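Local coordinates for protein putative transcriptional regulator (Streptomyces coelicolor, PDB 2ZB9) that probably binds regulatory DNA as a TetR-family transcription factor, using a predicted helix-turn-helix to control gene expression, at residues 44-49 and 58-63; 100-105 and 173-178; 149-152 and 156-159. One frame throughout, in Å; residues are numbered along the deposited sequence.

How the contacts relate
The three contacts illustrate how the chemistry of packing follows its place in a TetR-type chain. Contact 1 lies in the predicted DNA-binding motif, far from the other two, and is partly buried; contact 2 is fully buried in the C-terminal domain, their centres about 30 Å apart. Both are apolar and built around a phenylalanine, but the ring pairing is oblique in contact 1 and edge-to-face in contact 2. Contact 3, nested in the loop that contact 2 closes, is different: a partly buried helix end, held by a backbone hydrogen bond and a bridging water. Contacts 2 and 3 both reach the second subunit, whereas contact 1 meets no other chain of the assembly.

Contact 1. Residues 44-49 and 58-63; sequences LTFERV and TTLYKW
Tyr61 CE2 sits over one face of the Phe46 ring, 3.4 Å above its plane and displaced toward the rim, while Leu60 CB approaches the edge of the same ring in its plane, 3.8 Å from Phe46 CD1. One aromatic side chain thus takes up two consecutive residues of the facing helix. The two rings form neither a parallel stack nor an edge-to-face pair: their planes are inclined at 52°, with centroids 4.8 Å apart, and Tyr61 presents the CD2-CE2 side of its ring to CG, CD1 and CE1 of Phe46. Its first torsion, with CG anti to the carbonyl carbon (chi1 -73°), swings the ring toward Phe46.

Leu60 also touches the backbone and the next turn. Its CD2 methyl reaches past the ring edge to the backbone, 3.4 Å from Phe46 O, and also meets Val49 CG1 at 4.0 Å. The result is a largely apolar seam, without hydrogen bonds between the two segments, joining the helices of a predicted helix-turn-helix, whose second helix in this family normally enters the major groove of DNA. Nearby, Glu47 makes a salt bridge with Lys57. Val49 also packs on Val28 of helix 20-39 and, like Phe46, on Leu70 of helix 67-83; Trp63 reaches Val24, so both helices of the motif rest on helix 20-39.

Contact 2. Residues 100-105 and 173-178; sequences RAFTHV and AVYHRL
Val174, which meets Phe102 across the contact, also offers the shortest polar bond here, a helical one in which Val174 O accepts from Leu178 N at 2.8 Å. Between the helices themselves the contact is apolar, and Phe102 carries one whole side of it. With CG anti to the backbone nitrogen (chi1 177°), the ring extends toward helix 163-179 and divides its far end between two neighbours.

The leading atom, Phe102 CZ, lies over one face of the Tyr175 ring, 3.6 Å from Tyr175 CZ and offset toward the phenolic rim. The planes stand at 71° and the centroids are 5.4 Å apart, a T-shaped pair in which phenylalanine gives the edge and tyrosine the face. On the flank, Phe102 CE2 rests 3.6 Å from Val174 CG1, and Val174 CB lies in the plane of the ring at its edge. Trp171 adds a further edge-to-face partner for Phe102, and Leu83 of helix 67-83 packs against it too.

Tyr175 also takes part in the subunit interface: its ring meets His176 of the second subunit with the planes nearly parallel, and Arg177 makes a salt bridge with Asp168 of that subunit. A buried aromatic layer behind a symmetric helical interface fits the TetR-type C-terminal domain, in which the last long helices commonly pair into a dimerising four-helix bundle.

Contact 3. Residues 149-152 and 156-159; sequences RHAR and QIRP
A helix C-terminus closed by a 6→1 backbone hydrogen bond, the bond that characterises the Schellman motif, brings Ala151 and Gln156 together as helix 126-153 gives way to a loop. Gln156 N donates to Ala151 O at 2.8 Å with an N-H...O angle of 155°. Near this bond the chain doubles back on the last turn, bringing Ile157 beside Arg152. The apolar counterpart of the bond lies next to it: Ile157 CD1 meets Ala151 CB at 3.8 Å, with its CG1 branch anti to the carbonyl carbon (chi1 -73°), which places the CD1 methyl against Ala151 CB.

A water supplies a second polar link, donating to both Arg152 O and Ile157 O, 2.8 Å from each. It joins two acceptors, a carbonyl near the helix end and one in the loop, by giving a proton to each.

The Arg152 side chain follows the returning loop. Its CG lies 3.5 Å from Ile157 O, and CD comes within 3.5 Å of Arg158 O and 3.6 Å of Pro159 O, so the aliphatic part runs past three successive carbonyls. A bend at chi3 (65°) then turns the guanidinium, whose NH1 donates to Val161 O further along the loop.

The other polar ends tie the turn to its surroundings. The Gln156 amide binds the backbone around the start of helix 91-108, with OE1 accepting from Val91 N and NE2 donating to Gly89 O. Arg158 forms a salt bridge with Asp160 and a hydrogen bond to Gly200 O of the second subunit, while Arg149 and Arg152 pack on Val163, where helix 163-179 begins.

Contact 1. Residues 44-49 and 58-63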
loop_
_atom_site.group_PDB
_atom_site.type_symbol
_atom_site.label_atom_id
_atom_site.label_comp_id
_atom_site.label_asym_id
_atom_site.label_seq_id
_atom_site.Cartn_x
_atom_site.Cartn_y
_atom_site.Cartn_z
ATOM N N LEU A 44 3.153 16.894 -17.356
ATOM C CA LEU A 44 2.681 16.143 -18.509
ATOM C C LEU A 44 1.374 16.687 -19.079
ATOM O O LEU A 44 0.379 16.817 -18.363
ATOM C CB LEU A 44 2.497 14.670 -18.138
ATOM C CG LEU A 44 2.072 13.727 -19.267
ATOM C CD1 LEU A 44 3.175 13.659 -20.317
ATOM C CD2 LEU A 44 1.790 12.333 -18.700
ATOM N N THR A 45 1.389 17.016 -20.370
ATOM C CA THR A 45 0.197 17.518 -21.049
ATOM C C THR A 45 0.120 16.911 -22.449
ATOM O O THR A 45 1.141 16.556 -23.043
ATOM C CB THR A 45 0.213 19.059 -21.221
ATOM O OG1 THR A 45 1.255 19.418 -22.135
ATOM C CG2 THR A 45 0.438 19.764 -19.887
ATOM N N PHE A 46 -1.093 16.798 -22.972
ATOM C CA PHE A 46 -1.289 16.262 -24.315
ATOM C C PHE A 46 -0.623 17.188 -25.336
ATOM O O PHE A 46 -0.019 16.728 -26.301
ATOM C CB PHE A 46 -2.789 16.133 -24.604
ATOM C CG PHE A 46 -3.422 14.913 -23.991
ATOM C CD1 PHE A 46 -3.498 13.721 -24.705
ATOM C CD2 PHE A 46 -3.928 14.949 -22.694
ATOM C CE1 PHE A 46 -4.072 12.579 -24.142
ATOM C CE2 PHE A 46 -4.505 13.810 -22.117
ATOM C CZ PHE A 46 -4.577 12.622 -22.844
ATOM N N GLU A 47 -0.728 18.494 -25.100
ATOM C CA GLU A 47 -0.136 19.498 -25.985
ATOM C C GLU A 47 1.382 19.369 -26.019
ATOM O O GLU A 47 2.015 19.558 -27.058
ATOM C CB GLU A 47 -0.507 20.908 -25.509
ATOM C CG GLU A 47 -1.486 21.655 -26.407
ATOM C CD GLU A 47 -2.823 21.934 -25.736
ATOM O OE1 GLU A 47 -3.633 22.701 -26.309
ATOM O OE2 GLU A 47 -3.070 21.386 -24.640
ATOM N N ARG A 48 1.959 19.048 -24.869
ATOM C CA ARG A 48 3.401 18.892 -24.739
ATOM C C ARG A 48 3.860 17.615 -25.450
ATOM O O ARG A 48 4.862 17.610 -26.171
ATOM C CB ARG A 48 3.760 18.843 -23.250
ATOM C CG ARG A 48 5.237 18.757 -22.931
ATOM C CD ARG A 48 5.935 20.102 -22.996
ATOM N NE ARG A 48 7.345 19.958 -22.652
ATOM C CZ ARG A 48 7.826 19.945 -21.414
ATOM N NH1 ARG A 48 7.013 20.080 -20.374
ATOM N NH2 ARG A 48 9.129 19.773 -21.216
ATOM N N VAL A 49 3.124 16.527 -25.245
ATOM C CA VAL A 49 3.455 15.255 -25.880
ATOM C C VAL A 49 3.307 15.359 -27.399
ATOM O O VAL A 49 4.138 14.847 -28.155
ATOM C CB VAL A 49 2.532 14.120 -25.368
ATOM C CG1 VAL A 49 2.748 12.852 -26.196
ATOM C CG2 VAL A 49 2.813 13.852 -23.890
ATOM N N THR A 58 -5.224 14.920 -31.705
ATOM C CA THR A 58 -6.387 14.147 -32.134
ATOM C C THR A 58 -6.113 12.663 -31.957
ATOM O O THR A 58 -6.920 11.928 -31.392
ATOM C CB THR A 58 -6.712 14.407 -33.618
ATOM O OG1 THR A 58 -7.104 15.775 -33.785
ATOM C CG2 THR A 58 -7.836 13.494 -34.092
ATOM N N THR A 59 -4.963 12.232 -32.452
ATOM C CA THR A 59 -4.564 10.841 -32.349
ATOM C C THR A 59 -4.310 10.482 -30.883
ATOM O O THR A 59 -4.687 9.404 -30.426
ATOM C CB THR A 59 -3.290 10.594 -33.165
ATOM O OG1 THR A 59 -3.492 11.059 -34.507
ATOM C CG2 THR A 59 -2.957 9.122 -33.193
ATOM N N LEU A 60 -3.679 11.396 -30.151
ATOM C CA LEU A 60 -3.376 11.184 -28.738
ATOM C C LEU A 60 -4.652 10.939 -27.934
ATOM O O LEU A 60 -4.745 9.976 -27.171
ATOM C CB LEU A 60 -2.634 12.400 -28.182
ATOM C CG LEU A 60 -1.102 12.404 -28.131
ATOM C CD1 LEU A 60 -0.495 11.651 -29.306
ATOM C CD2 LEU A 60 -0.628 13.844 -28.086
ATOM N N TYR A 61 -5.637 11.808 -28.116
ATOM C CA TYR A 61 -6.909 11.684 -27.414
ATOM C C TYR A 61 -7.581 10.334 -27.676
ATOM O O TYR A 61 -8.232 9.777 -26.793
ATOM C CB TYR A 61 -7.841 12.828 -27.827
ATOM C CG TYR A 61 -7.455 14.182 -27.261
ATOM C CD1 TYR A 61 -7.790 15.359 -27.932
ATOM C CD2 TYR A 61 -6.772 14.289 -26.052
ATOM C CE1 TYR A 61 -7.450 16.611 -27.413
ATOM C CE2 TYR A 61 -6.429 15.535 -25.520
ATOM C CZ TYR A 61 -6.769 16.692 -26.208
ATOM O OH TYR A 61 -6.427 17.925 -25.694
ATOM N N LYS A 62 -7.413 9.806 -28.882
ATOM C CA LYS A 62 -8.009 8.519 -29.239
ATOM C C LYS A 62 -7.407 7.359 -28.454
ATOM O O LYS A 62 -8.122 6.448 -28.026
ATOM C CB LYS A 62 -7.820 8.226 -30.730
ATOM C CG LYS A 62 -8.494 9.190 -31.684
ATOM C CD LYS A 62 -8.237 8.733 -33.113
ATOM C CE LYS A 62 -8.783 9.703 -34.144
ATOM N NZ LYS A 62 -8.439 9.223 -35.514
ATOM N N TRP A 63 -6.088 7.384 -28.283
ATOM C CA TRP A 63 -5.399 6.318 -27.564
ATOM C C TRP A 63 -5.423 6.469 -26.047
ATOM O O TRP A 63 -5.409 5.476 -25.323
ATOM C CB TRP A 63 -3.949 6.214 -28.036
ATOM C CG TRP A 63 -3.804 5.777 -29.453
ATOM C CD1 TRP A 63 -4.637 4.944 -30.143
ATOM C CD2 TRP A 63 -2.715 6.074 -30.331
ATOM N NE1 TRP A 63 -4.131 4.700 -31.395
ATOM C CE2 TRP A 63 -2.950 5.382 -31.539
ATOM C CE3 TRP A 63 -1.558 6.857 -30.216
ATOM C CZ2 TRP A 63 -2.073 5.447 -32.626
ATOM C CZ3 TRP A 63 -0.682 6.923 -31.298
ATOM C CH2 TRP A 63 -0.947 6.220 -32.488
#

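Contact 2. Residues 100-105 and 173-178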
loop_
_atom_site.group_PDB
_atom_site.type_symbol
_atom_site.label_atom_id
_atom_site.label_comp_id
_atom_site.label_asym_id
_atom_site.label_seq_id
_atom_site.Cartn_x
_atom_site.Cartn_y
_atom_site.Cartn_z
ATOM N N ARG A 100 15.082 -5.504 -5.783
ATOM C CA ARG A 100 16.104 -4.459 -5.646
ATOM C C ARG A 100 15.999 -3.426 -6.763
ATOM O O ARG A 100 16.158 -2.229 -6.525
ATOM C CB ARG A 100 17.505 -5.074 -5.610
ATOM C CG ARG A 100 17.858 -5.621 -4.228
ATOM C CD ARG A 100 19.066 -6.549 -4.238
ATOM N NE ARG A 100 19.268 -7.094 -2.898
ATOM C CZ ARG A 100 19.960 -8.193 -2.612
ATOM N NH1 ARG A 100 20.544 -8.897 -3.574
ATOM N NH2 ARG A 100 20.053 -8.595 -1.351
ATOM N N ALA A 101 15.727 -3.880 -7.981
ATOM C CA ALA A 101 15.570 -2.950 -9.093
ATOM C C ALA A 101 14.309 -2.117 -8.808
ATOM O O ALA A 101 14.268 -0.910 -9.061
ATOM C CB ALA A 101 15.430 -3.721 -10.408
ATOM N N PHE A 102 13.290 -2.769 -8.251
ATOM C CA PHE A 102 12.035 -2.104 -7.911
ATOM C C PHE A 102 12.288 -1.034 -6.857
ATOM O O PHE A 102 11.816 0.094 -6.972
ATOM C CB PHE A 102 11.035 -3.128 -7.370
ATOM C CG PHE A 102 9.732 -2.533 -6.929
ATOM C CD1 PHE A 102 8.852 -1.990 -7.856
ATOM C CD2 PHE A 102 9.369 -2.535 -5.584
ATOM C CE1 PHE A 102 7.619 -1.458 -7.450
ATOM C CE2 PHE A 102 8.143 -2.007 -5.166
ATOM C CZ PHE A 102 7.269 -1.469 -6.104
ATOM N N THR A 103 13.031 -1.406 -5.822
ATOM C CA THR A 103 13.363 -0.489 -4.743
ATOM C C THR A 103 14.166 0.698 -5.258
ATOM O O THR A 103 13.942 1.834 -4.845
ATOM C CB THR A 103 14.151 -1.219 -3.631
ATOM O OG1 THR A 103 13.268 -2.124 -2.956
ATOM C CG2 THR A 103 14.719 -0.228 -2.620
ATOM N N HIS A 104 15.101 0.436 -6.163
ATOM C CA HIS A 104 15.906 1.507 -6.729
ATOM C C HIS A 104 14.982 2.494 -7.441
ATOM O O HIS A 104 15.066 3.704 -7.230
ATOM C CB HIS A 104 16.920 0.948 -7.728
ATOM C CG HIS A 104 17.706 2.007 -8.437
ATOM N ND1 HIS A 104 18.791 2.637 -7.867
ATOM C CD2 HIS A 104 17.538 2.574 -9.656
ATOM C CE1 HIS A 104 19.257 3.549 -8.704
ATOM N NE2 HIS A 104 18.515 3.531 -9.795
ATOM N N VAL A 105 14.097 1.970 -8.283
ATOM C CA VAL A 105 13.154 2.814 -9.006
ATOM C C VAL A 105 12.293 3.644 -8.063
ATOM O O VAL A 105 12.139 4.853 -8.246
ATOM C CB VAL A 105 12.207 1.971 -9.900
ATOM C CG1 VAL A 105 11.041 2.838 -10.393
ATOM C CG2 VAL A 105 12.973 1.412 -11.092
ATOM N N ALA A 173 4.138 -4.947 0.499
ATOM C CA ALA A 173 4.825 -4.552 1.733
ATOM C C ALA A 173 5.690 -3.322 1.484
ATOM O O ALA A 173 5.792 -2.445 2.339
ATOM C CB ALA A 173 5.701 -5.702 2.244
ATOM N N VAL A 174 6.332 -3.276 0.318
ATOM C CA VAL A 174 7.180 -2.142 -0.049
ATOM C C VAL A 174 6.304 -0.908 -0.276
ATOM O O VAL A 174 6.590 0.173 0.244
ATOM C CB VAL A 174 7.969 -2.419 -1.356
ATOM C CG1 VAL A 174 8.838 -1.205 -1.710
ATOM C CG2 VAL A 174 8.827 -3.666 -1.196
ATOM N N TYR A 175 5.241 -1.071 -1.063
ATOM C CA TYR A 175 4.329 0.033 -1.329
ATOM C C TYR A 175 3.823 0.599 -0.008
ATOM O O TYR A 175 3.744 1.815 0.173
ATOM C CB TYR A 175 3.125 -0.439 -2.151
ATOM C CG TYR A 175 3.349 -0.517 -3.649
ATOM C CD1 TYR A 175 3.594 0.631 -4.396
ATOM C CD2 TYR A 175 3.298 -1.740 -4.319
ATOM C CE1 TYR A 175 3.783 0.567 -5.780
ATOM C CE2 TYR A 175 3.486 -1.818 -5.702
ATOM C CZ TYR A 175 3.730 -0.658 -6.424
ATOM O OH TYR A 175 3.932 -0.724 -7.786
ATOM N N HIS A 176 3.484 -0.287 0.922
ATOM C CA HIS A 176 2.965 0.159 2.206
ATOM C C HIS A 176 3.965 0.989 2.993
ATOM O O HIS A 176 3.620 2.046 3.531
ATOM C CB HIS A 176 2.513 -1.036 3.042
ATOM C CG HIS A 176 2.010 -0.663 4.399
ATOM N ND1 HIS A 176 2.736 -0.884 5.549
ATOM C CD2 HIS A 176 0.855 -0.070 4.789
ATOM C CE1 HIS A 176 2.049 -0.445 6.589
ATOM N NE2 HIS A 176 0.905 0.052 6.155
ATOM N N ARG A 177 5.203 0.527 3.065
ATOM C CA ARG A 177 6.201 1.283 3.803
ATOM C C ARG A 177 6.484 2.589 3.054
ATOM O O ARG A 177 6.842 3.595 3.667
ATOM C CB ARG A 177 7.477 0.454 3.997
ATOM C CG ARG A 177 8.402 1.016 5.059
ATOM C CD ARG A 177 9.569 0.080 5.407
ATOM N NE ARG A 177 9.216 -0.973 6.363
ATOM C CZ ARG A 177 10.113 -1.652 7.080
ATOM N NH1 ARG A 177 11.403 -1.380 6.947
ATOM N NH2 ARG A 177 9.728 -2.600 7.925
ATOM N N LEU A 178 6.294 2.579 1.734
ATOM C CA LEU A 178 6.509 3.785 0.933
ATOM C C LEU A 178 5.370 4.787 1.098
ATOM O O LEU A 178 5.620 5.983 1.222
ATOM C CB LEU A 178 6.644 3.450 -0.555
ATOM C CG LEU A 178 7.967 2.878 -1.056
ATOM C CD1 LEU A 178 7.797 2.403 -2.496
ATOM C CD2 LEU A 178 9.055 3.935 -0.957
#

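Contact 3. Residues 149-152 and 156-159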
loop_
_atom_site.group_PDB
_atom_site.type_symbol
_atom_site.label_atom_id
_atom_site.label_comp_id
_atom_site.label_asym_id
_atom_site.label_seq_id
_atom_site.Cartn_x
_atom_site.Cartn_y
_atom_site.Cartn_z
ATOM N N ARG A 149 4.421 -18.470 -10.210
ATOM C CA ARG A 149 3.826 -19.741 -10.608
ATOM C C ARG A 149 4.871 -20.622 -11.285
ATOM O O ARG A 149 4.848 -21.848 -11.143
ATOM C CB ARG A 149 2.649 -19.538 -11.572
ATOM C CG ARG A 149 1.350 -19.087 -10.920
ATOM C CD ARG A 149 0.169 -19.406 -11.835
ATOM N NE ARG A 149 0.288 -18.748 -13.135
ATOM C CZ ARG A 149 -0.008 -17.468 -13.354
ATOM N NH1 ARG A 149 -0.449 -16.709 -12.360
ATOM N NH2 ARG A 149 0.142 -16.944 -14.566
ATOM N N HIS A 150 5.783 -20.004 -12.030
ATOM C CA HIS A 150 6.828 -20.769 -12.705
ATOM C C HIS A 150 7.679 -21.471 -11.648
ATOM O O HIS A 150 7.982 -22.651 -11.774
ATOM C CB HIS A 150 7.698 -19.856 -13.578
ATOM C CG HIS A 150 8.691 -20.595 -14.422
ATOM N ND1 HIS A 150 8.352 -21.696 -15.181
ATOM C CD2 HIS A 150 10.010 -20.384 -14.638
ATOM C CE1 HIS A 150 9.419 -22.130 -15.827
ATOM N NE2 HIS A 150 10.438 -21.351 -15.515
ATOM N N ALA A 151 8.049 -20.745 -10.599
ATOM C CA ALA A 151 8.837 -21.330 -9.519
ATOM C C ALA A 151 8.038 -22.464 -8.882
ATOM O O ALA A 151 8.594 -23.506 -8.540
ATOM C CB ALA A 151 9.164 -20.270 -8.473
ATOM N N ARG A 152 6.731 -22.272 -8.732
ATOM C CA ARG A 152 5.896 -23.309 -8.131
ATOM C C ARG A 152 5.848 -24.558 -9.014
ATOM O O ARG A 152 5.899 -25.685 -8.509
ATOM C CB ARG A 152 4.480 -22.779 -7.886
ATOM C CG ARG A 152 3.581 -23.746 -7.109
ATOM C CD ARG A 152 2.211 -23.135 -6.828
ATOM N NE ARG A 152 1.475 -22.901 -8.064
ATOM C CZ ARG A 152 0.397 -22.131 -8.166
ATOM N NH1 ARG A 152 -0.088 -21.515 -7.094
ATOM N NH2 ARG A 152 -0.177 -21.953 -9.349
ATOM N N GLN A 156 9.843 -25.016 -6.521
ATOM C CA GLN A 156 10.574 -24.172 -5.573
ATOM C C GLN A 156 9.645 -23.468 -4.588
ATOM O O GLN A 156 10.089 -22.819 -3.649
ATOM C CB GLN A 156 11.416 -23.144 -6.327
ATOM C CG GLN A 156 12.147 -23.737 -7.519
ATOM C CD GLN A 156 13.243 -22.836 -8.058
ATOM O OE1 GLN A 156 13.070 -21.622 -8.170
ATOM N NE2 GLN A 156 14.375 -23.436 -8.410
ATOM N N ILE A 157 8.350 -23.602 -4.825
ATOM C CA ILE A 157 7.328 -23.014 -3.975
ATOM C C ILE A 157 6.298 -24.118 -3.780
ATOM O O ILE A 157 5.958 -24.815 -4.733
ATOM C CB ILE A 157 6.669 -21.781 -4.666
ATOM C CG1 ILE A 157 7.655 -20.603 -4.666
ATOM C CG2 ILE A 157 5.362 -21.398 -3.950
ATOM C CD1 ILE A 157 7.128 -19.348 -5.353
ATOM N N ARG A 158 5.817 -24.297 -2.553
ATOM C CA ARG A 158 4.831 -25.343 -2.289
ATOM C C ARG A 158 3.686 -25.206 -3.280
ATOM O O ARG A 158 3.261 -24.102 -3.604
ATOM C CB ARG A 158 4.337 -25.266 -0.834
ATOM C CG ARG A 158 5.452 -25.568 0.169
ATOM C CD ARG A 158 4.969 -25.714 1.613
ATOM N NE ARG A 158 4.577 -24.449 2.234
ATOM C CZ ARG A 158 3.328 -24.003 2.296
ATOM N NH1 ARG A 158 2.340 -24.716 1.772
ATOM N NH2 ARG A 158 3.060 -22.851 2.901
ATOM N N PRO A 159 3.179 -26.336 -3.790
ATOM C CA PRO A 159 2.081 -26.315 -4.764
ATOM C C PRO A 159 0.743 -25.749 -4.292
ATOM O O PRO A 159 -0.070 -25.319 -5.107
ATOM C CB PRO A 159 1.994 -27.774 -5.218
ATOM C CG PRO A 159 2.479 -28.538 -4.025
ATOM C CD PRO A 159 3.631 -27.712 -3.518
HETATM O O HOH W 1 5.509 -27.169 -6.199
#